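Local coordinates for protein translation initiation factor eIF2B subunit gamma (Schizosaccharomyces pombe, PDB 5B04) that forms part of the eIF2B complex, which catalyses the exchange of GDP for GTP on the gamma subunit of initiation factor eIF2, at residues L90-E95 / V116-I121; L165-A170 / V244-V249; T340-L345 / D359-E364. The protein carries 3 engineered substitutions. All coordinates share one frame; numbering follows the deposited sequence.

The three contacts follow one another along the chain, each closing before the next opens, and they sample two different kinds of architecture. Contacts 1 and 2 belong to the nucleotidyltransferase-like part and reach the same mixed sheet, the first through the parallel neighbours 87-92 and 113-117, the second where strand 170-176 meets the end of strand 230-245 in antiparallel fashion; their centres lie 25 Å apart and they do not touch. Contact 3 sits where the chain enters the left-handed beta-helix, with its centre 34 Å from that of contact 1 and 40 Å from that of contact 2, across the chain's centre from the latter. Together they trace the two-part build of this eIF2B subunit.

Contact 1: residues L90-E95 / V116-I121; sequences LICMEE and VEAPTI
The thiol of Cys92 is placed by a chi1 of 69°, which puts SG between the backbone N and the carbonyl carbon, while Val116 swings CG1 round to the side of its own carbonyl carbon (chi1 -168°). These two settings bring Cys92 SG and Val116 CG1 to 4.0 Å, and the methyl of Ala118 closes in on the same sulfur, with CB 3.7 Å from Cys92 SG. Farther along, Thr120 OG1 is turned away from its backbone N and lies beside the extended Glu94, the two side chains pointing the same way; Glu94 OE2 receives a weak hydrogen bond from Thr120 OG1 at 3.2 Å.

Behind these groups runs a short parallel pairing. Glu117 straddles the neighbouring strand: its N donates to Leu90 O (2.8 Å), and its O accepts from Cys92 N (3.3 Å), with the CA of Ile91 also turned to that carbonyl. After Glu117 the second strand ends, so that Ala118, Pro119 and Thr120 run on beside 92-94 as a loop.

The arrangement is one step of a beta-alpha-beta unit, strand 87-92, helix 97-105, strand 113-117. Helix 97-105 packs on Leu90, Val116 and Ala118, whereas Ile91 and Pro119 meet helix 128-134, and strand 39-45 flanks strand 87-92 on its other edge.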
loop_
_atom_site.group_PDB
_atom_site.type_symbol
_atom_site.label_atom_id
_atom_site.label_comp_id
_atom_site.label_asym_id
_atom_site.label_seq_id
_atom_site.Cartn_x
_atom_site.Cartn_y
_atom_site.Cartn_z
ATOM N N LEU E 90 9.848 -15.112 67.708
ATOM C CA LEU E 90 11.236 -15.184 68.144
ATOM C C LEU E 90 11.456 -16.327 69.127
ATOM O O LEU E 90 11.089 -16.236 70.299
ATOM C CB LEU E 90 11.664 -13.861 68.780
ATOM C CG LEU E 90 13.101 -13.784 69.298
ATOM C CD1 LEU E 90 14.089 -14.277 68.254
ATOM C CD2 LEU E 90 13.425 -12.359 69.701
ATOM N N ILE E 91 12.060 -17.404 68.637
ATOM C CA ILE E 91 12.405 -18.542 69.477
ATOM C C ILE E 91 13.756 -18.303 70.144
ATOM O O ILE E 91 14.693 -17.827 69.502
ATOM C CB ILE E 91 12.458 -19.851 68.671
ATOM C CG1 ILE E 91 11.070 -20.226 68.153
ATOM C CG2 ILE E 91 13.022 -20.967 69.522
ATOM C CD1 ILE E 91 11.087 -21.350 67.139
ATOM N N CYS E 92 13.853 -18.630 71.428
ATOM C CA CYS E 92 15.109 -18.481 72.153
ATOM C C CYS E 92 15.159 -19.400 73.368
ATOM O O CYS E 92 14.298 -20.262 73.545
ATOM C CB CYS E 92 15.302 -17.028 72.593
ATOM S SG CYS E 92 14.156 -16.474 73.878
ATOM N N MET E 93 16.178 -19.209 74.198
ATOM C CA MET E 93 16.325 -19.979 75.425
ATOM C C MET E 93 15.788 -19.174 76.601
ATOM O O MET E 93 15.829 -17.943 76.583
ATOM C CB MET E 93 17.790 -20.353 75.650
ATOM C CG MET E 93 18.449 -20.991 74.438
ATOM S SD MET E 93 17.573 -22.464 73.883
ATOM C CE MET E 93 18.387 -22.785 72.320
ATOM N N GLU E 94 15.278 -19.867 77.617
ATOM C CA GLU E 94 14.712 -19.197 78.785
ATOM C C GLU E 94 15.762 -18.338 79.470
ATOM O O GLU E 94 15.462 -17.262 79.989
ATOM C CB GLU E 94 14.160 -20.205 79.786
ATOM C CG GLU E 94 13.857 -21.570 79.224
ATOM C CD GLU E 94 12.860 -22.307 80.081
ATOM O OE1 GLU E 94 12.096 -21.640 80.812
ATOM O OE2 GLU E 94 12.882 -23.553 80.077
ATOM N N GLU E 95 16.993 -18.837 79.487
ATOM C CA GLU E 95 18.123 -18.059 79.961
ATOM C C GLU E 95 18.236 -16.816 79.094
ATOM O O GLU E 95 18.393 -16.916 77.875
ATOM C CB GLU E 95 19.415 -18.880 79.920
ATOM C CG GLU E 95 19.385 -20.160 80.754
ATOM C CD GLU E 95 18.630 -21.297 80.084
ATOM O OE1 GLU E 95 18.629 -22.417 80.638
ATOM O OE2 GLU E 95 18.039 -21.076 79.005
ATOM N N VAL E 116 7.798 -13.067 71.496
ATOM C CA VAL E 116 8.875 -13.943 71.946
ATOM C C VAL E 116 8.339 -15.262 72.486
ATOM O O VAL E 116 7.347 -15.291 73.215
ATOM C CB VAL E 116 9.729 -13.266 73.035
ATOM C CG1 VAL E 116 11.002 -14.061 73.286
ATOM C CG2 VAL E 116 10.064 -11.845 72.631
ATOM N N GLU E 117 9.004 -16.353 72.123
ATOM C CA GLU E 117 8.621 -17.678 72.591
ATOM C C GLU E 117 9.857 -18.477 72.983
ATOM O O GLU E 117 10.670 -18.833 72.132
ATOM C CB GLU E 117 7.831 -18.421 71.511
ATOM C CG GLU E 117 7.037 -19.614 72.019
ATOM C CD GLU E 117 5.600 -19.258 72.349
ATOM O OE1 GLU E 117 4.808 -20.178 72.639
ATOM O OE2 GLU E 117 5.263 -18.057 72.317
ATOM N N ALA E 118 10.002 -18.748 74.276
ATOM C CA ALA E 118 11.116 -19.556 74.760
ATOM C C ALA E 118 10.600 -20.831 75.412
ATOM O O ALA E 118 10.504 -20.908 76.637
ATOM C CB ALA E 118 11.965 -18.762 75.739
ATOM N N PRO E 119 10.268 -21.838 74.588
ATOM C CA PRO E 119 9.699 -23.099 75.075
ATOM C C PRO E 119 10.635 -23.801 76.052
ATOM O O PRO E 119 11.842 -23.859 75.811
ATOM C CB PRO E 119 9.513 -23.922 73.796
ATOM C CG PRO E 119 10.451 -23.320 72.811
ATOM C CD PRO E 119 10.492 -21.862 73.134
ATOM N N THR E 120 10.079 -24.321 77.141
ATOM C CA THR E 120 10.881 -24.916 78.205
ATOM C C THR E 120 11.639 -26.150 77.730
ATOM O O THR E 120 12.613 -26.573 78.352
ATOM C CB THR E 120 10.015 -25.298 79.420
ATOM O OG1 THR E 120 10.824 -25.978 80.389
ATOM C CG2 THR E 120 8.868 -26.203 78.998
ATOM N N ILE E 121 11.188 -26.712 76.615
ATOM C CA ILE E 121 11.814 -27.881 76.017
ATOM C C ILE E 121 13.242 -27.572 75.547
ATOM O O ILE E 121 14.058 -28.477 75.375
ATOM C CB ILE E 121 10.967 -28.407 74.831
ATOM C CG1 ILE E 121 9.489 -28.488 75.223
ATOM C CG2 ILE E 121 11.459 -29.770 74.366
ATOM C CD1 ILE E 121 8.642 -27.334 74.717
#

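Contact 2: residues L165-A170 / V244-V249; sequences LDNPSA and VFKHWV
The indole of Trp248 takes Ser169 at its edge, OG lying in the ring plane 3.5 Å from CZ2, while one face is covered by Val249 CG2, set over the ring centre. Ala170 CB approaches the ring of Phe245 obliquely, 3.4 Å from CD1. This is an antiparallel junction in the mixed sheet of the nucleotidyltransferase-like (GT-A) domain: strand 170-176 starts against the last residues of strand 230-245, and Ala170 and Phe245 form a non-hydrogen-bonded pair with both side chains on one face.

The third flat group is the amide of Asn167, the first residue past helix 156-166, where phi turns positive. The side chains of Asn167 and Lys246 cross at about a right angle, and Lys246 NZ donates to Asn167 OD1 at 2.8 Å from somewhat outside the amide plane. Lys246 CG, beside the backbone N (chi1 -81°), lies 3.3 Å from Pro168 O, and the bend at chi2 (-88°) then redirects the rest of the chain toward the amide. A leucine in place of Lys246 would remove the ammonium group and would probably leave Asn167 OD1 without this mate and its amide freer to turn.

Around the junction, Phe143 meets the Phe245 ring, Ser169 OG accepts a weak hydrogen bond from Ala314 N, and Leu165 packs on Asn154 of the neighbouring delta subunit. Between the two segments themselves there are two hydrogen bonds, one from the lysine side chain and one from backbone: Lys246 N donates to Ser169 O at 2.9 Å.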
loop_
_atom_site.group_PDB
_atom_site.type_symbol
_atom_site.label_atom_id
_atom_site.label_comp_id
_atom_site.label_asym_id
_atom_site.label_seq_id
_atom_site.Cartn_x
_atom_site.Cartn_y
_atom_site.Cartn_z
ATOM N N LEU E 165 7.516 -17.467 42.640
ATOM C CA LEU E 165 7.520 -17.832 41.227
ATOM C C LEU E 165 7.805 -19.313 40.991
ATOM O O LEU E 165 7.194 -19.938 40.126
ATOM C CB LEU E 165 8.545 -16.983 40.472
ATOM C CG LEU E 165 8.611 -17.176 38.958
ATOM C CD1 LEU E 165 7.260 -16.884 38.325
ATOM C CD2 LEU E 165 9.693 -16.292 38.354
ATOM N N ASP E 166 8.736 -19.873 41.758
ATOM C CA ASP E 166 9.146 -21.259 41.563
ATOM C C ASP E 166 8.214 -22.235 42.274
ATOM O O ASP E 166 8.160 -23.416 41.927
ATOM C CB ASP E 166 10.582 -21.466 42.052
ATOM C CG ASP E 166 11.558 -20.489 41.424
ATOM O OD1 ASP E 166 11.219 -19.897 40.378
ATOM O OD2 ASP E 166 12.663 -20.314 41.978
ATOM N N ASN E 167 7.482 -21.727 43.260
ATOM C CA ASN E 167 6.632 -22.548 44.122
ATOM C C ASN E 167 7.330 -23.802 44.661
ATOM O O ASN E 167 6.803 -24.906 44.526
ATOM C CB ASN E 167 5.362 -22.956 43.369
ATOM C CG ASN E 167 4.222 -23.325 44.301
ATOM O OD1 ASN E 167 3.950 -22.622 45.274
ATOM N ND2 ASN E 167 3.554 -24.434 44.008
ATOM N N PRO E 168 8.516 -23.643 45.276
ATOM C CA PRO E 168 9.204 -24.846 45.745
ATOM C C PRO E 168 8.756 -25.246 47.142
ATOM O O PRO E 168 8.093 -24.462 47.823
ATOM C CB PRO E 168 10.668 -24.417 45.747
ATOM C CG PRO E 168 10.601 -22.974 46.138
ATOM C CD PRO E 168 9.296 -22.429 45.584
ATOM N N SER E 169 9.115 -26.452 47.564
ATOM C CA SER E 169 8.829 -26.890 48.922
ATOM C C SER E 169 9.676 -26.093 49.904
ATOM O O SER E 169 9.271 -25.853 51.041
ATOM C CB SER E 169 9.092 -28.386 49.074
ATOM O OG SER E 169 8.334 -29.124 48.132
ATOM N N ALA E 170 10.853 -25.676 49.446
ATOM C CA ALA E 170 11.764 -24.886 50.264
ATOM C C ALA E 170 12.768 -24.127 49.404
ATOM O O ALA E 170 13.203 -24.614 48.361
ATOM C CB ALA E 170 12.491 -25.775 51.253
ATOM N N VAL E 244 12.831 -20.338 53.461
ATOM C CA VAL E 244 11.399 -20.119 53.350
ATOM C C VAL E 244 10.755 -21.412 52.869
ATOM O O VAL E 244 11.148 -21.976 51.846
ATOM C CB VAL E 244 11.061 -18.946 52.406
ATOM C CG1 VAL E 244 11.874 -19.029 51.122
ATOM C CG2 VAL E 244 9.567 -18.908 52.117
ATOM N N PHE E 245 9.778 -21.892 53.626
ATOM C CA PHE E 245 9.195 -23.200 53.369
ATOM C C PHE E 245 7.719 -23.126 53.015
ATOM O O PHE E 245 7.030 -22.168 53.371
ATOM C CB PHE E 245 9.365 -24.106 54.590
ATOM C CG PHE E 245 10.792 -24.317 55.007
ATOM C CD1 PHE E 245 11.537 -25.352 54.472
ATOM C CD2 PHE E 245 11.382 -23.494 55.949
ATOM C CE1 PHE E 245 12.847 -25.555 54.857
ATOM C CE2 PHE E 245 12.687 -23.695 56.343
ATOM C CZ PHE E 245 13.424 -24.724 55.793
ATOM N N LYS E 246 7.239 -24.147 52.313
ATOM C CA LYS E 246 5.809 -24.384 52.195
ATOM C C LYS E 246 5.274 -24.674 53.592
ATOM O O LYS E 246 6.028 -25.107 54.464
ATOM C CB LYS E 246 5.519 -25.550 51.249
ATOM C CG LYS E 246 5.560 -25.203 49.770
ATOM C CD LYS E 246 4.207 -24.712 49.283
ATOM C CE LYS E 246 4.157 -24.643 47.766
ATOM N NZ LYS E 246 2.802 -24.270 47.269
ATOM N N HIS E 247 3.985 -24.436 53.813
ATOM C CA HIS E 247 3.412 -24.616 55.143
ATOM C C HIS E 247 3.575 -26.038 55.669
ATOM O O HIS E 247 3.866 -26.236 56.847
ATOM C CB HIS E 247 1.929 -24.253 55.154
ATOM C CG HIS E 247 1.223 -24.680 56.403
ATOM N ND1 HIS E 247 1.300 -23.970 57.581
ATOM C CD2 HIS E 247 0.447 -25.759 56.664
ATOM C CE1 HIS E 247 0.592 -24.585 58.511
ATOM N NE2 HIS E 247 0.063 -25.674 57.981
ATOM N N TRP E 248 3.406 -27.023 54.793
ATOM C CA TRP E 248 3.416 -28.426 55.203
ATOM C C TRP E 248 4.769 -28.883 55.749
ATOM O O TRP E 248 4.910 -30.021 56.190
ATOM C CB TRP E 248 3.002 -29.323 54.031
ATOM C CG TRP E 248 3.974 -29.328 52.890
ATOM C CD1 TRP E 248 3.956 -28.514 51.795
ATOM C CD2 TRP E 248 5.104 -30.195 52.725
ATOM N NE1 TRP E 248 5.006 -28.816 50.963
ATOM C CE2 TRP E 248 5.725 -29.845 51.511
ATOM C CE3 TRP E 248 5.650 -31.233 53.488
ATOM C CZ2 TRP E 248 6.866 -30.495 51.042
ATOM C CZ3 TRP E 248 6.781 -31.875 53.021
ATOM C CH2 TRP E 248 7.377 -31.504 51.809
ATOM N N VAL E 249 5.757 -27.993 55.724
ATOM C CA VAL E 249 7.092 -28.319 56.207
ATOM C C VAL E 249 7.130 -28.328 57.738
ATOM O O VAL E 249 7.998 -28.951 58.324
ATOM C CB VAL E 249 8.145 -27.342 55.634
ATOM C CG1 VAL E 249 9.534 -27.621 56.195
ATOM C CG2 VAL E 249 8.170 -27.444 54.118
#

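Contact 3: residues T340-L345 / D359-E364; sequences TPEQRL and DCMVNE
Glu342 and Met361 cross at about a right angle, the carboxylate end of one coming against the thioether end of the other. Glu342 bends at chi2 (88°), which turns its carboxylate aside from the line of the chain, and Met361 bends at chi3 (90°), which swings CE out toward it; OE2 then lies next to CE and 3.9 Å from SD. The OE2-CE approach is too short to be reliable at this resolution; only general proximity is meaningful.

Two further side chains from 340-345 reach over the backbone of 359-364. Leu345 brings CD2 up in front of the carbonyl oxygen of Cys360, with Asp359 N 4.0 Å from the same methyl. Thr340 comes from the other end of the loop, its CG2 set 3.9 Å from Asp359 O. The two backbones stay well apart, the CA atoms of Leu345 and Met361 being 7.0 Å from each other.

Segment 340-345 comes after helix 332-338, whereas segment 359-364 follows strand 356-358, an outermost strand of one of the parallel sheets of the left-handed beta-helix. Met361 continues to the next coil through a backbone bond with Ile379, and its side chain also touches Asn69 of the nucleotidyltransferase-like part.

No hydrogen bond or salt bridge joins the two segments: methyl groups rest against carbonyl oxygens, an association by van der Waals contact that is likely to be less directional than a bonded strand pair.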
loop_
_atom_site.group_PDB
_atom_site.type_symbol
_atom_site.label_atom_id
_atom_site.label_comp_id
_atom_site.label_asym_id
_atom_site.label_seq_id
_atom_site.Cartn_x
_atom_site.Cartn_y
_atom_site.Cartn_z
ATOM N N THR E 340 31.233 -1.163 58.299
ATOM C CA THR E 340 31.463 0.280 58.293
ATOM C C THR E 340 31.455 0.944 56.888
ATOM O O THR E 340 32.502 1.385 56.400
ATOM C CB THR E 340 32.798 0.624 59.030
ATOM O OG1 THR E 340 32.882 -0.119 60.253
ATOM C CG2 THR E 340 32.878 2.113 59.359
ATOM N N PRO E 341 30.281 0.946 56.202
ATOM C CA PRO E 341 29.747 1.916 55.230
ATOM C C PRO E 341 29.304 3.279 55.806
ATOM O O PRO E 341 28.247 3.757 55.405
ATOM C CB PRO E 341 28.486 1.190 54.676
ATOM C CG PRO E 341 28.565 -0.251 55.183
ATOM C CD PRO E 341 29.951 -0.408 55.717
ATOM N N GLU E 342 30.068 3.906 56.696
ATOM C CA GLU E 342 29.663 5.217 57.231
ATOM C C GLU E 342 30.792 6.241 57.171
ATOM O O GLU E 342 31.971 5.880 57.166
ATOM C CB GLU E 342 29.152 5.083 58.670
ATOM C CG GLU E 342 27.970 4.138 58.827
ATOM C CD GLU E 342 28.403 2.701 59.060
ATOM O OE1 GLU E 342 28.061 1.824 58.239
ATOM O OE2 GLU E 342 29.097 2.452 60.068
ATOM N N GLN E 343 30.415 7.516 57.132
ATOM C CA GLN E 343 31.365 8.613 57.036
ATOM C C GLN E 343 31.413 9.365 58.359
ATOM O O GLN E 343 32.321 9.159 59.164
ATOM C CB GLN E 343 30.991 9.559 55.886
ATOM C CG GLN E 343 31.438 9.084 54.506
ATOM C CD GLN E 343 30.902 7.708 54.139
ATOM O OE1 GLN E 343 29.725 7.409 54.343
ATOM N NE2 GLN E 343 31.772 6.860 53.604
ATOM N N ARG E 344 30.420 10.220 58.585
ATOM C CA ARG E 344 30.370 11.028 59.798
ATOM C C ARG E 344 30.339 10.168 61.056
ATOM O O ARG E 344 29.572 9.208 61.155
ATOM C CB ARG E 344 29.156 11.959 59.776
ATOM C CG ARG E 344 28.782 12.493 61.148
ATOM C CD ARG E 344 28.339 13.943 61.096
ATOM N NE ARG E 344 28.388 14.557 62.419
ATOM C CZ ARG E 344 29.408 15.283 62.865
ATOM N NH1 ARG E 344 30.464 15.489 62.092
ATOM N NH2 ARG E 344 29.372 15.803 64.085
ATOM N N LEU E 345 31.192 10.520 62.010
ATOM C CA LEU E 345 31.267 9.802 63.271
ATOM C C LEU E 345 30.089 10.115 64.174
ATOM O O LEU E 345 29.416 11.134 64.025
ATOM C CB LEU E 345 32.568 10.133 64.003
ATOM C CG LEU E 345 33.870 9.651 63.369
ATOM C CD1 LEU E 345 35.060 10.298 64.055
ATOM C CD2 LEU E 345 33.961 8.141 63.446
ATOM N N ASP E 359 37.440 7.038 61.913
ATOM C CA ASP E 359 37.194 5.971 60.938
ATOM C C ASP E 359 36.453 4.773 61.558
ATOM O O ASP E 359 35.997 3.875 60.847
ATOM C CB ASP E 359 38.530 5.545 60.296
ATOM C CG ASP E 359 38.436 4.243 59.527
ATOM O OD1 ASP E 359 38.148 4.285 58.312
ATOM O OD2 ASP E 359 38.667 3.177 60.136
ATOM N N CYS E 360 36.291 4.786 62.877
ATOM C CA CYS E 360 35.670 3.663 63.574
ATOM C C CYS E 360 34.544 4.105 64.511
ATOM O O CYS E 360 34.328 5.297 64.711
ATOM C CB CYS E 360 36.730 2.886 64.350
ATOM S SG CYS E 360 37.800 3.900 65.396
ATOM N N MET E 361 33.834 3.150 65.079
ATOM C CA MET E 361 32.631 3.462 65.800
ATOM C C MET E 361 32.774 3.334 67.289
ATOM O O MET E 361 33.295 2.367 67.792
ATOM C CB MET E 361 31.499 2.561 65.348
ATOM C CG MET E 361 31.597 2.099 63.919
ATOM S SD MET E 361 30.210 1.044 63.556
ATOM C CE MET E 361 29.077 2.278 62.986
ATOM N N VAL E 362 32.307 4.349 67.984
ATOM C CA VAL E 362 32.295 4.372 69.420
ATOM C C VAL E 362 30.920 4.821 69.847
ATOM O O VAL E 362 30.384 5.752 69.284
ATOM C CB VAL E 362 33.294 5.401 69.895
ATOM C CG1 VAL E 362 33.034 6.703 69.173
ATOM C CG2 VAL E 362 33.200 5.579 71.388
ATOM N N ASN E 363 30.343 4.177 70.846
ATOM C CA ASN E 363 28.966 4.472 71.213
ATOM C C ASN E 363 28.756 5.566 72.218
ATOM O O ASN E 363 29.652 6.329 72.494
ATOM C CB ASN E 363 28.208 3.235 71.646
ATOM C CG ASN E 363 26.828 3.184 71.051
ATOM O OD1 ASN E 363 26.396 4.113 70.394
ATOM N ND2 ASN E 363 26.135 2.098 71.277
ATOM N N GLU E 364 27.530 5.656 72.709
ATOM C CA GLU E 364 27.115 6.666 73.670
ATOM C C GLU E 364 27.596 6.515 75.105
ATOM O O GLU E 364 27.896 5.427 75.576
ATOM C CB GLU E 364 25.607 6.765 73.668
ATOM C CG GLU E 364 25.022 6.852 72.277
ATOM C CD GLU E 364 23.543 6.572 72.263
ATOM O OE1 GLU E 364 22.928 6.583 73.345
ATOM O OE2 GLU E 364 22.999 6.332 71.170
#